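Local coordinates for putative peptidoglycan-binding/hydrolysing protein (Peptoclostridium difficile, PDB 5TV7), which probably binds peptidoglycan of the bacterial cell wall, perhaps also hydrolysing it, and holds glutamine hydroxamate in this crystal, at residues 25-30 and 77-82; 29-34 and 61-66; 91-96 and 103-108; 116-121 and 136-141. All blocks are in the same frame, centred on the assembly; numbering follows the deposited sequence. Where two conformers were deposited one is given.

Contact 1: residues 25-30 and 77-82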
loop_
_atom_site.group_PDB
_atom_site.type_symbol
_atom_site.label_atom_id
_atom_site.label_comp_id
_atom_site.label_asym_id
_atom_site.label_seq_id
_atom_site.Cartn_x
_atom_site.Cartn_y
_atom_site.Cartn_z
ATOM N N THR A 25 -10.857 -7.151 2.944
ATOM C CA THR A 25 -11.047 -5.777 3.385
ATOM C C THR A 25 -9.868 -5.347 4.240
ATOM O O THR A 25 -9.449 -6.092 5.106
ATOM C CB THR A 25 -12.348 -5.665 4.196
ATOM O OG1 THR A 25 -13.444 -6.040 3.357
ATOM C CG2 THR A 25 -12.565 -4.253 4.726
ATOM N N LEU A 26 -9.322 -4.154 3.988
ATOM C CA LEU A 26 -8.210 -3.648 4.792
ATOM C C LEU A 26 -8.675 -2.431 5.579
ATOM O O LEU A 26 -8.880 -1.350 5.017
ATOM C CB LEU A 26 -6.982 -3.295 3.937
ATOM C CG LEU A 26 -5.720 -3.021 4.763
ATOM C CD1 LEU A 26 -5.203 -4.299 5.440
ATOM C CD2 LEU A 26 -4.629 -2.410 3.897
ATOM N N SER A 27 -8.811 -2.614 6.887
ATOM C CA SER A 27 -9.280 -1.573 7.772
ATOM C C SER A 27 -8.199 -1.078 8.696
ATOM O O SER A 27 -7.288 -1.812 9.042
ATOM C CB SER A 27 -10.453 -2.099 8.594
ATOM O OG SER A 27 -11.523 -2.434 7.731
ATOM N N GLY A 28 -8.336 0.172 9.117
ATOM C CA GLY A 28 -7.358 0.801 9.988
ATOM C C GLY A 28 -7.624 2.283 10.089
ATOM O O GLY A 28 -8.725 2.743 9.773
ATOM N N TYR A 29 -6.614 3.034 10.511
ATOM C CA TYR A 29 -6.745 4.474 10.700
ATOM C C TYR A 29 -5.740 5.278 9.875
ATOM O O TYR A 29 -4.579 4.882 9.724
ATOM C CB TYR A 29 -6.601 4.805 12.192
ATOM C CG TYR A 29 -7.743 4.245 13.007
ATOM C CD1 TYR A 29 -7.724 2.924 13.463
ATOM C CD2 TYR A 29 -8.867 5.020 13.284
ATOM C CE1 TYR A 29 -8.785 2.404 14.189
ATOM C CE2 TYR A 29 -9.934 4.508 14.009
ATOM C CZ TYR A 29 -9.887 3.200 14.458
ATOM O OH TYR A 29 -10.946 2.695 15.170
ATOM N N ILE A 30 -6.207 6.402 9.335
ATOM C CA ILE A 30 -5.375 7.317 8.570
ATOM C C ILE A 30 -4.895 8.385 9.532
ATOM O O ILE A 30 -5.690 8.984 10.255
ATOM C CB ILE A 30 -6.151 8.011 7.427
ATOM C CG1 ILE A 30 -6.753 6.978 6.469
ATOM C CG2 ILE A 30 -5.233 8.968 6.661
ATOM C CD1 ILE A 30 -7.637 7.592 5.393
ATOM N N GLY A 77 -6.504 9.681 14.750
ATOM C CA GLY A 77 -6.672 9.199 13.378
ATOM C C GLY A 77 -8.094 9.201 12.856
ATOM O O GLY A 77 -9.020 9.657 13.526
ATOM N N VAL A 78 -8.247 8.689 11.638
ATOM C CA VAL A 78 -9.533 8.613 10.952
ATOM C C VAL A 78 -9.712 7.207 10.399
ATOM O O VAL A 78 -8.882 6.743 9.618
ATOM C CB VAL A 78 -9.592 9.620 9.786
ATOM C CG1 VAL A 78 -10.899 9.475 9.013
ATOM C CG2 VAL A 78 -9.423 11.044 10.304
ATOM N N TYR A 79 -10.800 6.542 10.776
ATOM C CA TYR A 79 -11.052 5.172 10.329
ATOM C C TYR A 79 -11.297 5.108 8.823
ATOM O O TYR A 79 -11.928 5.995 8.249
ATOM C CB TYR A 79 -12.227 4.544 11.097
ATOM C CG TYR A 79 -12.451 3.075 10.791
ATOM C CD1 TYR A 79 -11.696 2.089 11.420
ATOM C CD2 TYR A 79 -13.421 2.671 9.875
ATOM C CE1 TYR A 79 -11.889 0.743 11.138
ATOM C CE2 TYR A 79 -13.624 1.329 9.584
ATOM C CZ TYR A 79 -12.861 0.370 10.218
ATOM O OH TYR A 79 -13.074 -0.960 9.937
ATOM N N ALA A 80 -10.733 4.081 8.192
ATOM C CA ALA A 80 -10.899 3.836 6.762
ATOM C C ALA A 80 -10.891 2.336 6.520
ATOM O O ALA A 80 -10.202 1.595 7.215
ATOM C CB ALA A 80 -9.803 4.517 5.955
ATOM N N SER A 81 -11.670 1.907 5.537
ATOM C CA SER A 81 -11.812 0.504 5.181
ATOM C C SER A 81 -11.691 0.375 3.650
ATOM O O SER A 81 -12.522 0.904 2.914
ATOM C CB SER A 81 -13.167 0.013 5.684
ATOM O OG SER A 81 -13.358 -1.355 5.412
ATOM N N TYR A 82 -10.649 -0.312 3.179
ATOM C CA TYR A 82 -10.391 -0.443 1.738
ATOM C C TYR A 82 -10.668 -1.817 1.173
ATOM O O TYR A 82 -10.344 -2.833 1.791
ATOM C CB TYR A 82 -8.922 -0.143 1.417
ATOM C CG TYR A 82 -8.439 1.227 1.800
ATOM C CD1 TYR A 82 -8.777 2.337 1.046
ATOM C CD2 TYR A 82 -7.589 1.407 2.888
ATOM C CE1 TYR A 82 -8.311 3.602 1.376
ATOM C CE2 TYR A 82 -7.118 2.672 3.234
ATOM C CZ TYR A 82 -7.484 3.764 2.473
ATOM O OH TYR A 82 -7.025 5.016 2.808
#

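Contact 2: residues 29-34 and 61-66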
loop_
_atom_site.group_PDB
_atom_site.type_symbol
_atom_site.label_atom_id
_atom_site.label_comp_id
_atom_site.label_asym_id
_atom_site.label_seq_id
_atom_site.Cartn_x
_atom_site.Cartn_y
_atom_site.Cartn_z
ATOM N N TYR A 29 -6.614 3.034 10.511
ATOM C CA TYR A 29 -6.745 4.474 10.700
ATOM C C TYR A 29 -5.740 5.278 9.875
ATOM O O TYR A 29 -4.579 4.882 9.724
ATOM C CB TYR A 29 -6.601 4.805 12.192
ATOM C CG TYR A 29 -7.743 4.245 13.007
ATOM C CD1 TYR A 29 -7.724 2.924 13.463
ATOM C CD2 TYR A 29 -8.867 5.020 13.284
ATOM C CE1 TYR A 29 -8.785 2.404 14.189
ATOM C CE2 TYR A 29 -9.934 4.508 14.009
ATOM C CZ TYR A 29 -9.887 3.200 14.458
ATOM O OH TYR A 29 -10.946 2.695 15.170
ATOM N N ILE A 30 -6.207 6.402 9.335
ATOM C CA ILE A 30 -5.375 7.317 8.570
ATOM C C ILE A 30 -4.895 8.385 9.532
ATOM O O ILE A 30 -5.690 8.984 10.255
ATOM C CB ILE A 30 -6.151 8.011 7.427
ATOM C CG1 ILE A 30 -6.753 6.978 6.469
ATOM C CG2 ILE A 30 -5.233 8.968 6.661
ATOM C CD1 ILE A 30 -7.637 7.592 5.393
ATOM N N TYR A 31 -3.589 8.610 9.538
ATOM C CA TYR A 31 -2.957 9.614 10.375
ATOM C C TYR A 31 -2.152 10.541 9.499
ATOM O O TYR A 31 -1.789 10.190 8.378
ATOM C CB TYR A 31 -1.955 8.954 11.332
ATOM C CG TYR A 31 -2.557 8.056 12.374
ATOM C CD1 TYR A 31 -3.017 8.581 13.582
ATOM C CD2 TYR A 31 -2.654 6.677 12.171
ATOM C CE1 TYR A 31 -3.565 7.763 14.554
ATOM C CE2 TYR A 31 -3.204 5.854 13.140
ATOM C CZ TYR A 31 -3.660 6.404 14.325
ATOM O OH TYR A 31 -4.211 5.609 15.294
ATOM N N THR A 32 -1.889 11.734 10.010
ATOM C CA THR A 32 -0.974 12.645 9.365
ATOM C C THR A 32 0.352 12.301 10.041
ATOM O O THR A 32 0.359 11.752 11.157
ATOM C CB THR A 32 -1.324 14.118 9.618
ATOM O OG1 THR A 32 -1.367 14.358 11.025
ATOM C CG2 THR A 32 -2.677 14.468 8.997
ATOM N N TYR A 33 1.462 12.609 9.376
ATOM C CA TYR A 33 2.783 12.328 9.931
ATOM C C TYR A 33 2.941 12.923 11.339
ATOM O O TYR A 33 3.432 12.250 12.244
ATOM C CB TYR A 33 3.876 12.822 8.975
ATOM C CG TYR A 33 5.292 12.677 9.491
ATOM C CD1 TYR A 33 5.816 11.426 9.802
ATOM C CD2 TYR A 33 6.126 13.790 9.619
ATOM C CE1 TYR A 33 7.117 11.288 10.260
ATOM C CE2 TYR A 33 7.430 13.665 10.079
ATOM C CZ TYR A 33 7.922 12.413 10.394
ATOM O OH TYR A 33 9.216 12.286 10.843
ATOM N N GLU A 34 2.490 14.160 11.534
ATOM C CA GLU A 34 2.602 14.779 12.860
ATOM C C GLU A 34 1.695 14.119 13.914
ATOM O O GLU A 34 2.056 14.073 15.087
ATOM C CB GLU A 34 2.389 16.298 12.805
ATOM C CG GLU A 34 1.045 16.770 12.274
ATOM C CD GLU A 34 0.879 18.279 12.372
ATOM O OE1 GLU A 34 1.729 18.950 13.003
ATOM O OE2 GLU A 34 -0.116 18.799 11.827
ATOM N N ILE A 61 -0.537 8.673 6.324
ATOM C CA ILE A 61 -0.077 7.319 6.549
ATOM C C ILE A 61 -1.284 6.528 7.012
ATOM O O ILE A 61 -1.988 6.957 7.930
ATOM C CB ILE A 61 1.015 7.228 7.647
ATOM C CG1 ILE A 61 2.135 8.255 7.397
ATOM C CG2 ILE A 61 1.572 5.805 7.710
ATOM C CD1 ILE A 61 3.083 8.419 8.555
ATOM N N PHE A 62 -1.542 5.398 6.362
ATOM C CA PHE A 62 -2.641 4.519 6.762
ATOM C C PHE A 62 -2.049 3.381 7.577
ATOM O O PHE A 62 -1.113 2.700 7.130
ATOM C CB PHE A 62 -3.414 3.994 5.552
ATOM C CG PHE A 62 -4.471 2.974 5.900
ATOM C CD1 PHE A 62 -5.655 3.356 6.525
ATOM C CD2 PHE A 62 -4.292 1.633 5.586
ATOM C CE1 PHE A 62 -6.631 2.416 6.837
ATOM C CE2 PHE A 62 -5.261 0.689 5.902
ATOM C CZ PHE A 62 -6.432 1.083 6.524
ATOM N N VAL A 63 -2.593 3.194 8.778
ATOM C CA VAL A 63 -2.133 2.172 9.703
ATOM C C VAL A 63 -3.215 1.116 9.831
ATOM O O VAL A 63 -4.272 1.389 10.395
ATOM C CB VAL A 63 -1.854 2.771 11.092
ATOM C CG1 VAL A 63 -1.423 1.689 12.071
ATOM C CG2 VAL A 63 -0.804 3.869 10.990
ATOM N N PRO A 64 -2.961 -0.093 9.301
ATOM C CA PRO A 64 -3.969 -1.138 9.415
ATOM C C PRO A 64 -4.104 -1.671 10.841
ATOM O O PRO A 64 -3.158 -1.590 11.631
ATOM C CB PRO A 64 -3.470 -2.230 8.466
ATOM C CG PRO A 64 -2.031 -1.978 8.287
ATOM C CD PRO A 64 -1.748 -0.547 8.597
ATOM N N GLU A 65 -5.288 -2.186 11.160
ATOM C CA GLU A 65 -5.542 -2.768 12.477
ATOM C C GLU A 65 -4.670 -4.021 12.708
ATOM O O GLU A 65 -4.398 -4.378 13.861
ATOM C CB GLU A 65 -7.038 -3.079 12.663
ATOM C CG GLU A 65 -7.608 -4.123 11.705
ATOM C CD GLU A 65 -9.129 -4.265 11.781
ATOM O OE1 GLU A 65 -9.666 -5.157 11.083
ATOM O OE2 GLU A 65 -9.800 -3.496 12.519
ATOM N N SER A 66 -4.234 -4.670 11.619
ATOM C CA SER A 66 -3.343 -5.842 11.715
ATOM C C SER A 66 -1.947 -5.467 12.239
ATOM O O SER A 66 -1.256 -6.317 12.798
ATOM C CB SER A 66 -3.209 -6.576 10.367
ATOM O OG SER A 66 -2.584 -5.779 9.364
#

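Contact 3: residues 91-96 and 103-108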
loop_
_atom_site.group_PDB
_atom_site.type_symbol
_atom_site.label_atom_id
_atom_site.label_comp_id
_atom_site.label_asym_id
_atom_site.label_seq_id
_atom_site.Cartn_x
_atom_site.Cartn_y
_atom_site.Cartn_z
ATOM N N LYS A 91 -7.921 -2.370 -17.806
ATOM C CA LYS A 91 -6.542 -2.218 -17.302
ATOM C C LYS A 91 -6.464 -1.193 -16.163
ATOM O O LYS A 91 -5.576 -0.344 -16.131
ATOM C CB LYS A 91 -5.555 -1.861 -18.430
ATOM C CG LYS A 91 -5.317 -2.971 -19.435
ATOM C CD LYS A 91 -4.415 -2.454 -20.540
ATOM C CE LYS A 91 -4.119 -3.504 -21.599
ATOM N NZ LYS A 91 -3.320 -4.622 -21.045
ATOM N N THR A 92 -7.396 -1.286 -15.225
ATOM C CA THR A 92 -7.429 -0.374 -14.076
ATOM C C THR A 92 -7.702 -1.127 -12.788
ATOM O O THR A 92 -8.366 -2.172 -12.785
ATOM C CB THR A 92 -8.559 0.671 -14.191
ATOM O OG1 THR A 92 -9.816 -0.010 -14.301
ATOM C CG2 THR A 92 -8.369 1.598 -15.393
ATOM N N ILE A 93 -7.201 -0.562 -11.697
ATOM C CA ILE A 93 -7.440 -1.069 -10.353
ATOM C C ILE A 93 -7.996 0.088 -9.548
ATOM O O ILE A 93 -7.430 1.184 -9.551
ATOM C CB ILE A 93 -6.162 -1.605 -9.681
ATOM C CG1 ILE A 93 -5.780 -2.936 -10.335
ATOM C CG2 ILE A 93 -6.381 -1.818 -8.171
ATOM C CD1 ILE A 93 -4.465 -3.498 -9.856
ATOM N N THR A 94 -9.091 -0.170 -8.847
ATOM C CA THR A 94 -9.711 0.843 -8.007
ATOM C C THR A 94 -9.647 0.396 -6.563
ATOM O O THR A 94 -10.023 -0.729 -6.237
ATOM C CB THR A 94 -11.189 1.076 -8.396
ATOM O OG1 THR A 94 -11.252 1.383 -9.784
ATOM C CG2 THR A 94 -11.802 2.243 -7.599
ATOM N N ILE A 95 -9.103 1.270 -5.725
ATOM C CA ILE A 95 -9.080 1.091 -4.294
ATOM C C ILE A 95 -10.324 1.846 -3.782
ATOM O O ILE A 95 -10.442 3.057 -3.966
ATOM C CB ILE A 95 -7.796 1.668 -3.672
ATOM C CG1 ILE A 95 -6.547 0.982 -4.272
ATOM C CG2 ILE A 95 -7.826 1.523 -2.147
ATOM C CD1 ILE A 95 -6.446 -0.516 -4.047
HETATM N N MSE A 96 -11.238 1.118 -3.152
HETATM C CA MSE A 96 -12.518 1.671 -2.693
HETATM C C MSE A 96 -12.644 1.788 -1.195
HETATM O O MSE A 96 -12.371 0.853 -0.459
HETATM C CB MSE A 96 -13.647 0.761 -3.195
HETATM C CG MSE A 96 -13.342 0.185 -4.581
HETATM SE SE MSE A 96 -14.907 -0.689 -5.402
HETATM C CE MSE A 96 -14.607 -2.466 -4.579
ATOM N N ILE A 103 -6.164 3.595 -10.554
ATOM C CA ILE A 103 -4.864 3.671 -11.245
ATOM C C ILE A 103 -4.851 2.758 -12.477
ATOM O O ILE A 103 -5.686 1.852 -12.597
ATOM C CB ILE A 103 -3.674 3.394 -10.269
ATOM C CG1 ILE A 103 -3.743 2.033 -9.573
ATOM C CG2 ILE A 103 -3.638 4.436 -9.170
ATOM C CD1 ILE A 103 -3.233 0.861 -10.378
ATOM N N SER A 104 -3.961 3.051 -13.425
ATOM C CA SER A 104 -3.809 2.239 -14.633
ATOM C C SER A 104 -2.758 1.162 -14.391
ATOM O O SER A 104 -1.691 1.468 -13.885
ATOM C CB SER A 104 -3.341 3.116 -15.803
ATOM O OG SER A 104 -3.093 2.339 -16.965
ATOM N N THR A 105 -3.050 -0.081 -14.770
ATOM C CA THR A 105 -2.094 -1.176 -14.618
ATOM C C THR A 105 -0.971 -1.093 -15.665
ATOM O O THR A 105 -0.118 -1.968 -15.712
ATOM C CB THR A 105 -2.778 -2.549 -14.720
ATOM O OG1 THR A 105 -3.494 -2.650 -15.954
ATOM C CG2 THR A 105 -3.752 -2.758 -13.582
ATOM N N THR A 106 -1.002 -0.072 -16.527
ATOM C CA THR A 106 0.073 0.148 -17.496
ATOM C C THR A 106 1.165 1.022 -16.899
ATOM O O THR A 106 2.223 1.140 -17.496
ATOM C CB THR A 106 -0.401 0.839 -18.804
ATOM O OG1 THR A 106 -0.986 2.111 -18.495
ATOM C CG2 THR A 106 -1.414 -0.020 -19.539
ATOM N N LYS A 107 0.905 1.645 -15.744
ATOM C CA LYS A 107 1.905 2.498 -15.087
ATOM C C LYS A 107 2.959 1.633 -14.430
ATOM O O LYS A 107 2.645 0.618 -13.833
ATOM C CB LYS A 107 1.280 3.392 -14.015
ATOM C CG LYS A 107 0.264 4.382 -14.552
ATOM C CD LYS A 107 0.876 5.518 -15.348
ATOM C CE LYS A 107 -0.193 6.249 -16.159
ATOM N NZ LYS A 107 -1.414 6.614 -15.378
ATOM N N VAL A 108 4.212 2.028 -14.574
ATOM C CA VAL A 108 5.305 1.312 -13.958
ATOM C C VAL A 108 5.784 2.140 -12.770
ATOM O O VAL A 108 6.053 3.334 -12.928
ATOM C CB VAL A 108 6.451 1.074 -14.963
ATOM C CG1 VAL A 108 7.637 0.413 -14.281
ATOM C CG2 VAL A 108 5.968 0.200 -16.113
HETATM O O HOH W 1 -5.363 1.663 -18.106
#

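Contact 4: residues 116-121 and 136-141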
loop_
_atom_site.group_PDB
_atom_site.type_symbol
_atom_site.label_atom_id
_atom_site.label_comp_id
_atom_site.label_asym_id
_atom_site.label_seq_id
_atom_site.Cartn_x
_atom_site.Cartn_y
_atom_site.Cartn_z
ATOM N N LYS A 116 -0.231 8.107 -5.758
ATOM C CA LYS A 116 -1.388 7.234 -5.579
ATOM C C LYS A 116 -1.179 5.801 -6.062
ATOM O O LYS A 116 -1.764 4.883 -5.494
ATOM C CB LYS A 116 -2.632 7.850 -6.229
ATOM C CG LYS A 116 -2.650 7.820 -7.744
ATOM C CD LYS A 116 -3.817 8.646 -8.271
ATOM C CE LYS A 116 -4.050 8.407 -9.753
ATOM N NZ LYS A 116 -2.823 8.624 -10.564
ATOM N N GLU A 117 -0.366 5.600 -7.099
ATOM C CA GLU A 117 -0.077 4.244 -7.565
ATOM C C GLU A 117 0.679 3.476 -6.492
ATOM O O GLU A 117 0.393 2.309 -6.241
ATOM C CB GLU A 117 0.732 4.213 -8.865
ATOM C CG GLU A 117 0.017 4.711 -10.105
ATOM C CD GLU A 117 -0.047 6.217 -10.217
ATOM O OE1 GLU A 117 0.628 6.936 -9.432
ATOM O OE2 GLU A 117 -0.793 6.684 -11.107
ATOM N N VAL A 118 1.632 4.146 -5.860
ATOM C CA VAL A 118 2.407 3.536 -4.786
ATOM C C VAL A 118 1.471 3.151 -3.633
ATOM O O VAL A 118 1.548 2.023 -3.113
ATOM C CB VAL A 118 3.544 4.469 -4.310
ATOM C CG1 VAL A 118 4.248 3.893 -3.090
ATOM C CG2 VAL A 118 4.544 4.681 -5.431
ATOM N N LYS A 119 0.563 4.061 -3.263
ATOM C CA LYS A 119 -0.388 3.789 -2.185
ATOM C C LYS A 119 -1.228 2.558 -2.483
ATOM O O LYS A 119 -1.387 1.688 -1.622
ATOM C CB LYS A 119 -1.309 4.979 -1.945
ATOM C CG LYS A 119 -2.274 4.779 -0.778
ATOM C CD LYS A 119 -3.124 6.009 -0.562
ATOM C CE LYS A 119 -4.158 5.740 0.504
ATOM N NZ LYS A 119 -5.037 6.922 0.704
ATOM N N ALA A 120 -1.733 2.479 -3.712
ATOM C CA ALA A 120 -2.562 1.358 -4.131
ATOM C C ALA A 120 -1.807 0.043 -4.006
ATOM O O ALA A 120 -2.340 -0.936 -3.480
ATOM C CB ALA A 120 -3.051 1.555 -5.558
ATOM N N ALA A 121 -0.557 0.032 -4.459
ATOM C CA ALA A 121 0.269 -1.174 -4.368
ATOM C C ALA A 121 0.509 -1.555 -2.910
ATOM O O ALA A 121 0.470 -2.722 -2.563
ATOM C CB ALA A 121 1.596 -0.973 -5.093
ATOM N N SER A 136 2.422 5.929 0.617
ATOM C CA SER A 136 2.578 6.411 -0.768
ATOM C C SER A 136 4.015 6.612 -1.243
ATOM O O SER A 136 4.189 7.116 -2.335
ATOM C CB SER A 136 1.809 7.734 -1.007
ATOM O OG SER A 136 0.477 7.638 -0.573
ATOM N N SER A 137 5.028 6.254 -0.440
ATOM C CA SER A 137 6.433 6.361 -0.867
ATOM C C SER A 137 7.050 4.963 -1.029
ATOM O O SER A 137 7.025 4.152 -0.110
ATOM C CB SER A 137 7.250 7.205 0.100
ATOM O OG SER A 137 6.973 8.584 -0.095
ATOM N N PHE A 138 7.593 4.715 -2.213
ATOM C CA PHE A 138 8.173 3.422 -2.584
ATOM C C PHE A 138 9.632 3.381 -2.108
ATOM O O PHE A 138 10.559 3.764 -2.838
ATOM C CB PHE A 138 8.080 3.260 -4.111
ATOM C CG PHE A 138 8.209 1.839 -4.614
ATOM C CD1 PHE A 138 9.188 0.976 -4.142
ATOM C CD2 PHE A 138 7.396 1.401 -5.665
ATOM C CE1 PHE A 138 9.310 -0.301 -4.651
ATOM C CE2 PHE A 138 7.514 0.123 -6.172
ATOM C CZ PHE A 138 8.472 -0.730 -5.662
ATOM N N GLY A 139 9.818 2.933 -0.867
ATOM C CA GLY A 139 11.146 2.799 -0.272
ATOM C C GLY A 139 11.575 1.346 -0.200
ATOM O O GLY A 139 11.028 0.485 -0.893
ATOM N N SER A 140 12.537 1.073 0.673
ATOM C CA SER A 140 13.107 -0.266 0.814
ATOM C C SER A 140 12.132 -1.359 1.224
ATOM O O SER A 140 12.216 -2.468 0.710
ATOM C CB SER A 140 14.273 -0.233 1.799
ATOM O OG SER A 140 15.258 0.658 1.311
ATOM N N LYS A 141 11.228 -1.058 2.151
ATOM C CA LYS A 141 10.260 -2.050 2.597
ATOM C C LYS A 141 9.327 -2.468 1.489
ATOM O O LYS A 141 9.009 -3.649 1.383
ATOM C CB LYS A 141 9.472 -1.575 3.813
ATOM C CG LYS A 141 10.329 -1.516 5.067
ATOM C CD LYS A 141 9.526 -1.216 6.318
ATOM C CE LYS A 141 8.506 -2.313 6.622
ATOM N NZ LYS A 141 7.883 -2.131 7.970
#

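Contact 1: residues 25-30 and 77-82
Leu26 and Tyr82 open an antiparallel pairing in which the strands 26-30 and 78-82 run at 147° to each other, their axes approaching to 4.3 Å. Each of the hydrogen-bonded pairs Leu26-Tyr82, Gly28-Ala80 and Ile30-Val78 exchanges two backbone bonds; the shortest joins Ile30 N to Val78 O (2.7 Å). Those from Gly28 N to Ala80 O and from Val78 N to Ile30 O are the least straight. Between them lie the non-hydrogen-bonded pairs Ser27-Ser81 and Tyr29-Tyr79, whose side chains share one face of the sheet. There Tyr79 turns an edge to the face of the Tyr29 ring in a T-shaped stack, centroids 5.4 Å apart and planes at 71°, with Tyr79 CD1 above the rim of Tyr29. Here the N-terminal strand of the five-stranded antiparallel sheet, 26-32, is flanked by strand 78-87 on one side and by strand 60-64 on the other. Tyr79 has CG anti to its own backbone N (chi1 -174°), which lays the ring along the neighbouring strand past Gly28 O and brings its hydroxyl to Ser27. Ser27 OG and Ser81 OG share a hydrogen bond of 3.1 Å, while the approach of Ser27 OG to Tyr79 OH is a weak one. On the other face, Ile30 CD1 touches both the methyl of Ala80 (3.8 Å to Ala80 CB) and the phenol end of Tyr82 (3.7 Å to Tyr82 OH), the side chains of Ile30 and Tyr82 crossing at about a right angle. Leu26 and Tyr82 both continue from this face onto Ile123 of helix 116-127.

Contact 2: residues 29-34 and 61-66
Ile30 CG1 stands at the edge of the Phe62 ring, near its plane, 3.8 Å from Phe62 CD1, the two side chains crossing at about a right angle. They belong to an antiparallel strand pair, 29-32 with 61-64, at the border of the five-stranded sheet where 60-64 is the outermost strand within the chain. One face of the Phe62 ring is overlaid towards its rim by the N of Pro64, two residues on. Phe62 CG lies anti to the backbone N (chi1 174°), which brings the ring beside the backbone of Tyr29, CD1 and CE1 nearest; the Phe62 and Tyr82 rings also meet edge-to-face. On the other face of the sheet, Val63 CG2 comes obliquely to the Tyr31 ring, 3.6 Å from Tyr31 CD2, while Ile61 O lies at that ring's edge. The hydroxyl of Tyr31 is hydrogen-bonded to Glu72 OE1. Beyond the strand, Ile61 CD1 reaches the edge of the Tyr33 ring, 4.3 Å from Tyr33 CD1; Ile61 and Val63 also pack on Ile40, so helix 38-46 covers this face. Two backbone bonds join Tyr29 to Val63 and two join Tyr31 to Ile61. The straightest runs from Tyr31 N to Ile61 O, 2.8 Å long with an angle of 176° at the hydrogen.

Contact 3: residues 91-96 and 103-108
Thr105 meets Lys91 and Ile93 with its two branches, crossing each of their side chains at about a right angle. With chi1 at 56°, its OG1 sits between its own backbone N and carbonyl carbon and faces Lys91, 3.3 Å from Lys91 CB and making at most a weak bond to Lys91 O, while its methyl turns to Ile93, 3.8 Å from Thr105 CG2 to Ile93 CG1. Further out, Thr106 CG2 lies across the aliphatic part of Lys91, whose amino end leads away. Ile103 curls its CD1 back towards the partner strand, 3.9 Å from Ile93 CB. Ile93, Ile103 and Thr105 all lean on Trp166 of helix 163-173, which covers this side of the strands. These are the ends of the beta hairpin formed by strands 92-96 and 100-104: Ile93 and Ile103 form a hydrogen-bonded pair, and Thr92 and Ser104 the non-hydrogen-bonded pair beside it. Lys91 and Thr92 together face Asn87 in a G1 beta bulge, where the chain enters from strand 78-87. On the partner strand at this same end, a type I turn from Ser104 to Lys107 leads the chain towards Val108, which touches the bound glutamine hydroxamate. Lys91 O receives Thr105 N at 2.9 Å, the donor standing 44° out of the carbonyl plane, and a water at 2.8 Å. The same water is bonded to Ser104 OG, which shares a 2.6 Å hydrogen bond with Thr106 OG1. Polar links thus run from the bulge carbonyl through water and two hydroxyls, tying the hairpin end to the turn.

Contact 4: residues 116-121 and 136-141
Val118 supplies most of the apolar contact, its two methyls lying against the backbone of residues 136-138 and the Phe138 side chain. With CG1 anti to the backbone N (chi1 174°), that methyl lies 3.3 Å from Ser136 C, close over the peptide that leads to Ser137. Both methyls are 4.0 Å from Phe138 CB, and CG2 stands at the edge of the Phe138 ring, near its plane. Alongside, the extended Lys119 chain passes Ser136 with its aliphatic part, Lys119 CB being 3.5 Å from Ser136 OG; its amino group goes on to a weak hydrogen bond with Tyr82. In this putative peptidoglycan-binding domain the contact sets the first turns of helix 116-127 against the loop that leads into helix 140-152. Phe138 is the centre of an inverse gamma turn, Gly139 is the N-cap residue, and the Phe138 ring packs on Tyr143 and Val146 of the helix that follows. No hydrogen bond joins the two segments directly. Further along the same helix Gln122 OE1 takes Ser136 N, and Ser114 OG, just before the helix, is hydrogen-bonded to Ser137 OG.

How the contacts relate
From the N terminus, strand 26-32 enters both contact 1 and contact 2, which share Tyr29 and Ile30. Contact 2 closes the shorter loop, through helix 38-46 to strand 60-64; contact 1 closes a longer one that encloses it, bringing in strand 78-87. Contacts 3 and 4 follow in series: contact 3 closes the short hairpin of strands 92-96 and 100-104, contact 4 the return from helix 116-127 to the loop before helix 140-152. Strands 78-87 and 92-96 are neighbours in the sheet, and there Tyr82 of contact 1 packs on Ile95 of contact 3. Ile95 and Ile103 pack on Ala120, joining the C-terminal putative peptidoglycan-binding domain to the strands.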